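Local structure of d-3-phosphoglycerate dehydrogenase oxidoreductase protein (Ralstonia solanacearum, 3GG9) at residues V61-Q64 against L65-L69; H88-L91 against E92-T95; I154-L158 against K159-L163. The protein probably oxidises D-3-phosphoglycerate with NAD as the cofactor. All coordinates share one frame; numbering follows the deposited sequence. Where two conformers were deposited one is given.

Interaction 1 of 3, residues V61-Q64 against L65-L69; sequences VTRQ and LLDRL
Leu-65 N is the donor that two oxygens of Thr-62 share: OG1 accepts at 3.1 Å with an N-H...O angle of 142°, and the backbone O draws a weak, bent bond from the same hydrogen. The side-chain bond makes Thr-62 the N-cap of helix 63-66. With chi1 at 64°, OG1 stands between the backbone N and the carbonyl carbon, turned in over the first turn, where it also meets Leu-65 CB at 3.5 Å. Thr-62 O accepts a straighter bond from Leu-66 N (3.0 Å, 166°), and Asp-67 N donates to Arg-63 O at 2.9 Å. This short helix is the crossover of a beta-alpha-beta unit between strands 51-54 and 74-77. On its inner side Val-61 CG1 touches Leu-66 CD2 at 3.9 Å, the two side chains crossing at about a right angle, while Val-61 CG2 lies 4.2 Å from Leu-65 CD2. Leu-65 continues onto Leu-42 and Ala-43 of helix 39-45. The extended side chain of Arg-68 reaches back, and the edge of its guanidinium gives Gln-64 O a weak bond from NH1. Arg-63 and Asp-67 reach helix 91-97, in salt bridges with Asp-96 and Lys-97 respectively.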
ATOM      1  N   VAL A  61      15.322 -16.982  24.313  1.00 34.10           N
ATOM      2  CA  VAL A  61      16.372 -17.807  24.891  1.00 36.59           C
ATOM      3  C   VAL A  61      16.243 -17.770  26.411  1.00 34.97           C
ATOM      4  O   VAL A  61      16.517 -16.751  27.057  1.00 32.15           O
ATOM      5  CB  VAL A  61      17.777 -17.374  24.391  1.00 39.04           C
ATOM      6  CG1 VAL A  61      18.892 -18.050  25.190  1.00 37.36           C
ATOM      7  CG2 VAL A  61      17.923 -17.708  22.905  1.00 39.43           C
ATOM      8  N   THR A  62      15.779 -18.895  26.954  1.00 40.87           N
ATOM      9  CA  THR A  62      15.527 -19.066  28.384  1.00 38.89           C
ATOM     10  C   THR A  62      16.705 -19.775  29.075  1.00 41.67           C
ATOM     11  O   THR A  62      17.517 -20.431  28.409  1.00 42.03           O
ATOM     12  CB  THR A  62      14.256 -19.911  28.599  1.00 39.40           C
ATOM     13  OG1 THR A  62      14.464 -21.224  28.067  1.00 38.76           O
ATOM     14  CG2 THR A  62      13.024 -19.280  27.912  1.00 39.94           C
ATOM     15  N   ARG A  63      16.785 -19.650  30.404  1.00 43.93           N
ATOM     16  CA  ARG A  63      17.714 -20.444  31.228  1.00 44.43           C
ATOM     17  C   ARG A  63      17.532 -21.946  30.997  1.00 43.84           C
ATOM     18  O   ARG A  63      18.521 -22.682  30.910  1.00 48.57           O
ATOM     19  CB  ARG A  63      17.547 -20.121  32.724  1.00 45.34           C
ATOM     20  CG  ARG A  63      18.633 -20.738  33.631  1.00 45.28           C
ATOM     21  CD  ARG A  63      18.528 -20.297  35.098  1.00 47.43           C
ATOM     22  NE  ARG A  63      18.974 -18.919  35.325  1.00 46.81           N
ATOM     23  CZ  ARG A  63      20.235 -18.548  35.553  1.00 48.68           C
ATOM     24  NH1 ARG A  63      20.512 -17.264  35.746  1.00 48.15           N
ATOM     25  NH2 ARG A  63      21.224 -19.439  35.583  1.00 46.99           N
ATOM     26  N   GLN A  64      16.275 -22.381  30.879  1.00 39.06           N
ATOM     27  CA  GLN A  64      15.963 -23.794  30.667  0.50 44.07           C
ATOM     28  C   GLN A  64      16.484 -24.314  29.325  1.00 46.06           C
ATOM     29  O   GLN A  64      16.812 -25.500  29.198  1.00 46.01           O
ATOM     30  CB  GLN A  64      14.460 -24.085  30.847  0.50 46.70           C
ATOM     31  CG  GLN A  64      13.532 -22.859  30.894  0.50 52.48           C
ATOM     32  CD  GLN A  64      13.564 -22.120  32.229  0.50 55.11           C
ATOM     33  OE1 GLN A  64      13.709 -20.896  32.267  0.50 52.62           O
ATOM     34  NE2 GLN A  64      13.441 -22.862  33.326  0.50 59.27           N
ATOM     35  N   LEU A  65      16.565 -23.428  28.337  1.00 46.11           N
ATOM     36  CA  LEU A  65      17.155 -23.778  27.059  1.00 41.35           C
ATOM     37  C   LEU A  65      18.667 -23.857  27.201  1.00 36.25           C
ATOM     38  O   LEU A  65      19.273 -24.836  26.770  1.00 41.90           O
ATOM     39  CB  LEU A  65      16.748 -22.779  25.970  1.00 40.63           C
ATOM     40  CG  LEU A  65      17.346 -23.031  24.582  1.00 43.62           C
ATOM     41  CD1 LEU A  65      16.798 -24.328  23.961  1.00 31.86           C
ATOM     42  CD2 LEU A  65      17.117 -21.803  23.690  1.00 34.25           C
ATOM     43  N   LEU A  66      19.264 -22.843  27.832  1.00 39.02           N
ATOM     44  CA  LEU A  66      20.717 -22.794  28.024  1.00 42.59           C
ATOM     45  C   LEU A  66      21.269 -23.982  28.832  1.00 45.28           C
ATOM     46  O   LEU A  66      22.403 -24.418  28.603  1.00 41.35           O
ATOM     47  CB  LEU A  66      21.136 -21.464  28.643  1.00 39.28           C
ATOM     48  CG  LEU A  66      20.855 -20.245  27.758  1.00 47.99           C
ATOM     49  CD1 LEU A  66      20.830 -18.977  28.578  1.00 49.11           C
ATOM     50  CD2 LEU A  66      21.860 -20.125  26.603  1.00 43.68           C
ATOM     51  N   ASP A  67      20.453 -24.493  29.763  1.00 46.38           N
ATOM     52  CA  ASP A  67      20.745 -25.717  30.525  1.00 50.24           C
ATOM     53  C   ASP A  67      20.919 -26.930  29.622  1.00 48.64           C
ATOM     54  O   ASP A  67      21.673 -27.846  29.946  1.00 53.55           O
ATOM     55  CB  ASP A  67      19.613 -26.027  31.515  1.00 48.56           C
ATOM     56  CG  ASP A  67      19.564 -25.062  32.686  1.00 53.13           C
ATOM     57  OD1 ASP A  67      18.498 -24.995  33.338  1.00 63.39           O
ATOM     58  OD2 ASP A  67      20.569 -24.369  32.957  1.00 55.30           O
ATOM     59  N   ARG A  68      20.213 -26.931  28.494  1.00 46.32           N
ATOM     60  CA  ARG A  68      20.248 -28.047  27.555  1.00 41.20           C
ATOM     61  C   ARG A  68      21.231 -27.876  26.396  1.00 43.83           C
ATOM     62  O   ARG A  68      21.239 -28.692  25.472  1.00 43.81           O
ATOM     63  CB  ARG A  68      18.855 -28.298  27.003  1.00 42.77           C
ATOM     64  CG  ARG A  68      17.886 -28.935  27.978  1.00 48.19           C
ATOM     65  CD  ARG A  68      16.639 -29.381  27.219  1.00 54.26           C
ATOM     66  NE  ARG A  68      15.526 -29.912  28.019  1.00 60.54           N
ATOM     67  CZ  ARG A  68      15.036 -29.395  29.147  1.00 62.38           C
ATOM     68  NH1 ARG A  68      15.531 -28.286  29.695  1.00 57.79           N
ATOM     69  NH2 ARG A  68      14.017 -30.006  29.737  1.00 63.82           N
ATOM     70  N   LEU A  69      22.055 -26.829  26.443  1.00 39.81           N
ATOM     71  CA  LEU A  69      22.984 -26.540  25.343  1.00 40.21           C
ATOM     72  C   LEU A  69      24.440 -26.355  25.792  1.00 41.91           C
ATOM     73  O   LEU A  69      24.930 -25.225  25.876  1.00 48.09           O
ATOM     74  CB  LEU A  69      22.517 -25.315  24.536  1.00 39.29           C
ATOM     75  CG  LEU A  69      21.187 -25.327  23.771  1.00 40.48           C
ATOM     76  CD1 LEU A  69      20.986 -23.977  23.057  1.00 38.29           C
ATOM     77  CD2 LEU A  69      21.104 -26.498  22.790  1.00 35.85           C
TER

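Interaction 2 of 3, residues H88-L91 against E92-T95; sequences HIDL and EACT
Asp-90 OD1 accepts from Ala-93 N at 3.2 Å, the capping bond at the start of helix 91-97. The N-H points well at the oxygen (163°), yet it arrives from above the carboxylate, 68° out of its plane. With CG anti to the backbone N (chi1 -168°), the carboxylate reaches forward to the first turn and its carbon also rests against Ala-93 CB at 3.5 Å.

Backbone bonds carry the turn onward: Cys-94 N binds Asp-90 O at 3.1 Å, and Thr-95 N binds Leu-91 O at 2.8 Å. That second carbonyl is gripped twice, because the Thr-95 hydroxyl donates to it as well, OG1 lying 2.8 Å from Leu-91 O. Amide and hydroxyl reach the oxygen from opposite faces of the carbonyl plane. Thr-95 OG1 sits beside its own backbone N, anti to the carbonyl carbon, which brings it to the carbonyl four residues earlier; it has a further partner in Asn-333 ND2.

The apolar part is small and buried. Ile-89 CG2 lies against Cys-94 SG at 3.7 Å, and both side chains pack on Val-101 of strand 100-102, joining the loop before the helix to the sheet. Ala-93 and Cys-94 also meet Leu-66 of helix 63-66.

A carboxylate that accepts a first-turn amide at the positive end of the helix dipole is probably favoured in its charged form; the like charge of Glu-92, with OE1 4.9 Å from Asp-90 OD1, would oppose this in part.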
ATOM      1  N   HIS A  88      13.754 -10.967  25.185  1.00 47.85           N
ATOM      2  CA  HIS A  88      13.690 -12.327  24.655  0.50 44.62           C
ATOM      3  C   HIS A  88      14.963 -13.149  24.931  1.00 40.31           C
ATOM      4  O   HIS A  88      15.003 -14.343  24.671  1.00 33.58           O
ATOM      5  CB  HIS A  88      13.304 -12.326  23.172  0.50 44.54           C
ATOM      6  CG  HIS A  88      14.440 -12.018  22.253  0.50 39.73           C
ATOM      7  ND1 HIS A  88      15.051 -12.984  21.486  0.50 41.03           N
ATOM      8  CD2 HIS A  88      15.086 -10.859  21.987  0.50 43.39           C
ATOM      9  CE1 HIS A  88      16.023 -12.433  20.785  0.50 40.86           C
ATOM     10  NE2 HIS A  88      16.065 -11.144  21.068  0.50 43.13           N
ATOM     11  N   ILE A  89      16.000 -12.506  25.469  1.00 40.28           N
ATOM     12  CA  ILE A  89      17.195 -13.244  25.902  1.00 42.13           C
ATOM     13  C   ILE A  89      17.479 -13.038  27.400  1.00 41.86           C
ATOM     14  O   ILE A  89      17.644 -11.906  27.859  1.00 42.38           O
ATOM     15  CB  ILE A  89      18.473 -12.912  25.069  1.00 45.60           C
ATOM     16  CG1 ILE A  89      18.230 -13.099  23.567  1.00 40.23           C
ATOM     17  CG2 ILE A  89      19.652 -13.806  25.500  1.00 38.95           C
ATOM     18  CD1 ILE A  89      19.325 -12.494  22.715  1.00 43.83           C
ATOM     19  N   ASP A  90      17.528 -14.138  28.152  1.00 41.37           N
ATOM     20  CA  ASP A  90      17.921 -14.095  29.571  1.00 39.24           C
ATOM     21  C   ASP A  90      19.438 -13.873  29.668  1.00 34.35           C
ATOM     22  O   ASP A  90      20.227 -14.828  29.594  1.00 36.61           O
ATOM     23  CB  ASP A  90      17.492 -15.392  30.266  1.00 37.49           C
ATOM     24  CG  ASP A  90      17.603 -15.327  31.796  1.00 44.38           C
ATOM     25  OD1 ASP A  90      18.319 -14.469  32.354  1.00 50.67           O
ATOM     26  OD2 ASP A  90      16.972 -16.175  32.449  1.00 39.22           O
ATOM     27  N   LEU A  91      19.835 -12.605  29.807  1.00 31.66           N
ATOM     28  CA  LEU A  91      21.237 -12.209  29.732  1.00 36.08           C
ATOM     29  C   LEU A  91      22.046 -12.707  30.924  1.00 41.60           C
ATOM     30  O   LEU A  91      23.217 -13.073  30.778  1.00 44.88           O
ATOM     31  CB  LEU A  91      21.362 -10.684  29.617  1.00 32.24           C
ATOM     32  CG  LEU A  91      20.774 -10.089  28.338  1.00 38.89           C
ATOM     33  CD1 LEU A  91      21.004  -8.582  28.282  1.00 38.54           C
ATOM     34  CD2 LEU A  91      21.378 -10.766  27.112  1.00 44.48           C
ATOM     35  N   GLU A  92      21.409 -12.714  32.095  1.00 47.35           N
ATOM     36  CA  GLU A  92      22.029 -13.213  33.327  1.00 50.30           C
ATOM     37  C   GLU A  92      22.306 -14.713  33.241  1.00 45.88           C
ATOM     38  O   GLU A  92      23.376 -15.163  33.656  1.00 45.23           O
ATOM     39  CB  GLU A  92      21.169 -12.877  34.554  1.00 53.65           C
ATOM     40  CG  GLU A  92      21.480 -11.517  35.199  1.00 63.30           C
ATOM     41  CD  GLU A  92      21.491 -10.364  34.203  1.00 76.94           C
ATOM     42  OE1 GLU A  92      20.482 -10.173  33.486  1.00 86.44           O
ATOM     43  OE2 GLU A  92      22.514  -9.652  34.132  1.00 82.58           O
ATOM     44  N   ALA A  93      21.355 -15.471  32.688  1.00 39.25           N
ATOM     45  CA  ALA A  93      21.564 -16.904  32.460  1.00 42.47           C
ATOM     46  C   ALA A  93      22.682 -17.170  31.453  1.00 43.14           C
ATOM     47  O   ALA A  93      23.443 -18.128  31.621  1.00 43.66           O
ATOM     48  CB  ALA A  93      20.289 -17.589  32.041  1.00 39.72           C
ATOM     49  N   CYS A  94      22.777 -16.313  30.428  1.00 42.03           N
ATOM     50  CA  CYS A  94      23.860 -16.366  29.439  1.00 41.00           C
ATOM     51  C   CYS A  94      25.206 -16.100  30.101  1.00 37.85           C
ATOM     52  O   CYS A  94      26.159 -16.844  29.890  1.00 38.85           O
ATOM     53  CB  CYS A  94      23.630 -15.353  28.302  1.00 45.08           C
ATOM     54  SG  CYS A  94      22.335 -15.837  27.136  1.00 41.69           S
ATOM     55  N   THR A  95      25.256 -15.041  30.905  1.00 41.05           N
ATOM     56  CA  THR A  95      26.445 -14.662  31.655  1.00 43.09           C
ATOM     57  C   THR A  95      26.901 -15.793  32.596  1.00 46.48           C
ATOM     58  O   THR A  95      28.099 -16.045  32.709  1.00 45.99           O
ATOM     59  CB  THR A  95      26.213 -13.344  32.424  1.00 45.92           C
ATOM     60  OG1 THR A  95      25.859 -12.310  31.496  1.00 41.90           O
ATOM     61  CG2 THR A  95      27.454 -12.923  33.175  1.00 47.53           C
TER

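Interaction 3 of 3, residues I154-L158 against K159-L163; sequences IGRVL and KGQTL
Gln-161 N donates to Leu-158 O at 2.9 Å (157°), closing the type II beta turn that leads into strand 162-166; Gly-160 takes the positive phi of that turn. Gln-161 also reaches back with its side chain. Bent at chi2 (-89°), it passes CG within 3.3 Å of Val-157 O and brings OE1 to the edge of the Arg-156 guanidinium, where NH1 gives it a weak bond of 3.1 Å. The two side chains cross at about a right angle, with guanidinium and amide planes 34° apart. One water donates to both Val-157 O and Gln-161 OE1, at 3.2 Å each, so the amide oxygen has a second donor and is tied to the backbone.

Apolar packing is slight: just before the turn Val-157 lies beside Lys-159, CG2 of the valine 4.1 Å from CB of the lysine. Glu-113 of the second subunit accepts from the backbone N of both Leu-158 and Lys-159, and Glu-305 of that subunit from Val-157 N, placing the turn at the dimer interface. Within its own chain Leu-158 packs on Trp-116 and Gln-123 of helix 109-123, while strand 162-166 runs on between strands 185-189 and 218-221 of the parallel Rossmann-type sheet.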
ATOM      1  N   ILE A 154     -15.475   2.167   0.065  1.00 31.64           N
ATOM      2  CA  ILE A 154     -14.805   3.046  -0.901  0.50 31.35           C
ATOM      3  C   ILE A 154     -13.520   3.638  -0.317  1.00 29.61           C
ATOM      4  O   ILE A 154     -13.455   3.873   0.880  1.00 28.92           O
ATOM      5  CB  ILE A 154     -15.816   4.139  -1.436  0.50 34.67           C
ATOM      6  CG1 ILE A 154     -16.109   3.921  -2.915  0.50 33.00           C
ATOM      7  CG2 ILE A 154     -15.353   5.565  -1.249  0.50 39.19           C
ATOM      8  CD1 ILE A 154     -17.122   2.851  -3.157  0.50 20.58           C
ATOM      9  N   GLY A 155     -12.524   3.900  -1.162  1.00 25.45           N
ATOM     10  CA  GLY A 155     -11.277   4.508  -0.722  1.00 28.23           C
ATOM     11  C   GLY A 155     -11.405   5.874  -0.068  1.00 30.56           C
ATOM     12  O   GLY A 155     -12.405   6.582  -0.249  1.00 26.91           O
ATOM     13  N   ARG A 156     -10.404   6.215   0.739  1.00 21.26           N
ATOM     14  CA  ARG A 156     -10.336   7.502   1.408  1.00 23.37           C
ATOM     15  C   ARG A 156      -8.988   8.156   1.113  1.00 21.71           C
ATOM     16  O   ARG A 156      -7.946   7.513   1.157  1.00 25.30           O
ATOM     17  CB  ARG A 156     -10.527   7.349   2.916  1.00 29.86           C
ATOM     18  CG  ARG A 156     -11.604   6.329   3.294  1.00 24.91           C
ATOM     19  CD  ARG A 156     -11.870   6.324   4.798  1.00 33.51           C
ATOM     20  NE  ARG A 156     -13.057   7.092   5.151  1.00 48.80           N
ATOM     21  CZ  ARG A 156     -13.044   8.341   5.596  1.00 48.21           C
ATOM     22  NH1 ARG A 156     -11.905   9.004   5.766  1.00 55.56           N
ATOM     23  NH2 ARG A 156     -14.186   8.922   5.873  1.00 37.69           N
ATOM     24  N   VAL A 157      -9.045   9.444   0.821  1.00 22.65           N
ATOM     25  CA  VAL A 157      -7.858  10.241   0.495  1.00 20.88           C
ATOM     26  C   VAL A 157      -7.190  10.607   1.826  1.00 25.21           C
ATOM     27  O   VAL A 157      -7.873  10.755   2.844  1.00 25.90           O
ATOM     28  CB  VAL A 157      -8.259  11.502  -0.326  1.00 26.02           C
ATOM     29  CG1 VAL A 157      -9.159  12.371   0.449  1.00 26.52           C
ATOM     30  CG2 VAL A 157      -7.076  12.310  -0.777  1.00 28.08           C
ATOM     31  N   LEU A 158      -5.859  10.702   1.825  1.00 24.13           N
ATOM     32  CA  LEU A 158      -5.122  11.105   3.017  1.00 26.02           C
ATOM     33  C   LEU A 158      -5.034  12.620   3.129  1.00 26.16           C
ATOM     34  O   LEU A 158      -5.177  13.159   4.226  1.00 23.12           O
ATOM     35  CB  LEU A 158      -3.719  10.495   3.026  1.00 20.99           C
ATOM     36  CG  LEU A 158      -3.647   8.963   3.052  1.00 28.80           C
ATOM     37  CD1 LEU A 158      -2.181   8.531   2.954  1.00 27.10           C
ATOM     38  CD2 LEU A 158      -4.243   8.426   4.315  1.00 24.74           C
ATOM     39  N   LYS A 159      -4.791  13.291   2.006  1.00 24.20           N
ATOM     40  CA  LYS A 159      -4.665  14.762   1.994  1.00 29.16           C
ATOM     41  C   LYS A 159      -5.753  15.444   2.817  1.00 26.82           C
ATOM     42  O   LYS A 159      -6.924  15.209   2.591  1.00 21.66           O
ATOM     43  CB  LYS A 159      -4.697  15.329   0.566  1.00 28.67           C
ATOM     44  CG  LYS A 159      -4.470  16.859   0.528  1.00 28.55           C
ATOM     45  CD  LYS A 159      -4.514  17.444  -0.884  1.00 30.26           C
ATOM     46  CE  LYS A 159      -3.995  18.864  -0.860  1.00 35.92           C
ATOM     47  NZ  LYS A 159      -4.123  19.548  -2.166  1.00 44.11           N
ATOM     48  N   GLY A 160      -5.347  16.250   3.796  1.00 28.22           N
ATOM     49  CA  GLY A 160      -6.282  17.062   4.566  1.00 30.24           C
ATOM     50  C   GLY A 160      -6.924  16.338   5.731  1.00 30.07           C
ATOM     51  O   GLY A 160      -7.736  16.921   6.439  1.00 30.53           O
ATOM     52  N   GLN A 161      -6.572  15.062   5.916  1.00 27.44           N
ATOM     53  CA  GLN A 161      -7.009  14.271   7.056  1.00 29.67           C
ATOM     54  C   GLN A 161      -6.017  14.332   8.209  1.00 30.83           C
ATOM     55  O   GLN A 161      -4.889  14.789   8.066  1.00 25.66           O
ATOM     56  CB  GLN A 161      -7.198  12.814   6.638  1.00 28.43           C
ATOM     57  CG  GLN A 161      -8.210  12.657   5.543  1.00 36.45           C
ATOM     58  CD  GLN A 161      -9.588  12.469   6.101  1.00 46.52           C
ATOM     59  OE1 GLN A 161      -9.972  11.354   6.462  1.00 49.27           O
ATOM     60  NE2 GLN A 161     -10.347  13.563   6.193  1.00 46.68           N
ATOM     61  N   THR A 162      -6.460  13.879   9.370  1.00 18.56           N
ATOM     62  CA  THR A 162      -5.628  13.899  10.564  1.00 23.28           C
ATOM     63  C   THR A 162      -4.923  12.571  10.838  1.00 27.49           C
ATOM     64  O   THR A 162      -5.564  11.511  11.008  1.00 22.45           O
ATOM     65  CB  THR A 162      -6.422  14.415  11.807  1.00 21.64           C
ATOM     66  OG1 THR A 162      -6.885  15.754  11.564  1.00 26.60           O
ATOM     67  CG2 THR A 162      -5.549  14.430  13.047  1.00 17.10           C
ATOM     68  N   LEU A 163      -3.598  12.650  10.884  1.00 20.66           N
ATOM     69  CA  LEU A 163      -2.720  11.550  11.282  1.00 22.27           C
ATOM     70  C   LEU A 163      -2.267  11.706  12.734  1.00 28.06           C
ATOM     71  O   LEU A 163      -1.543  12.655  13.071  1.00 30.09           O
ATOM     72  CB  LEU A 163      -1.497  11.496  10.359  1.00 20.38           C
ATOM     73  CG  LEU A 163      -0.408  10.458  10.673  1.00 28.86           C
ATOM     74  CD1 LEU A 163      -0.946   9.019  10.572  1.00 26.01           C
ATOM     75  CD2 LEU A 163       0.855  10.647   9.807  1.00 22.00           C
TER
HETATM   76  O   HOH W   1      -7.807   9.175   5.648  1.00 33.70           O

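How the interactions relate
Interactions 1 and 2 are neighbours, their centres 9 Å apart, and both are N-terminal helix turns capped by a side chain, hydroxyl in one and carboxylate in the other. They touch: Val-61 probably pairs through its backbone with His-88 and Asp-90, and helices 63-66 and 91-97 lie against one another beside the five-stranded sheet. Interaction 3 belongs to the NAD-binding region, about 49 and 45 Å away by centres, on the opposite side of the chain's centre. It has a beta turn instead of a helix cap, uses water, and meets the second subunit, which touches neither of the others. All three are partly buried, with three buried residues among those touching in interactions 1 and 2, two in interaction 3.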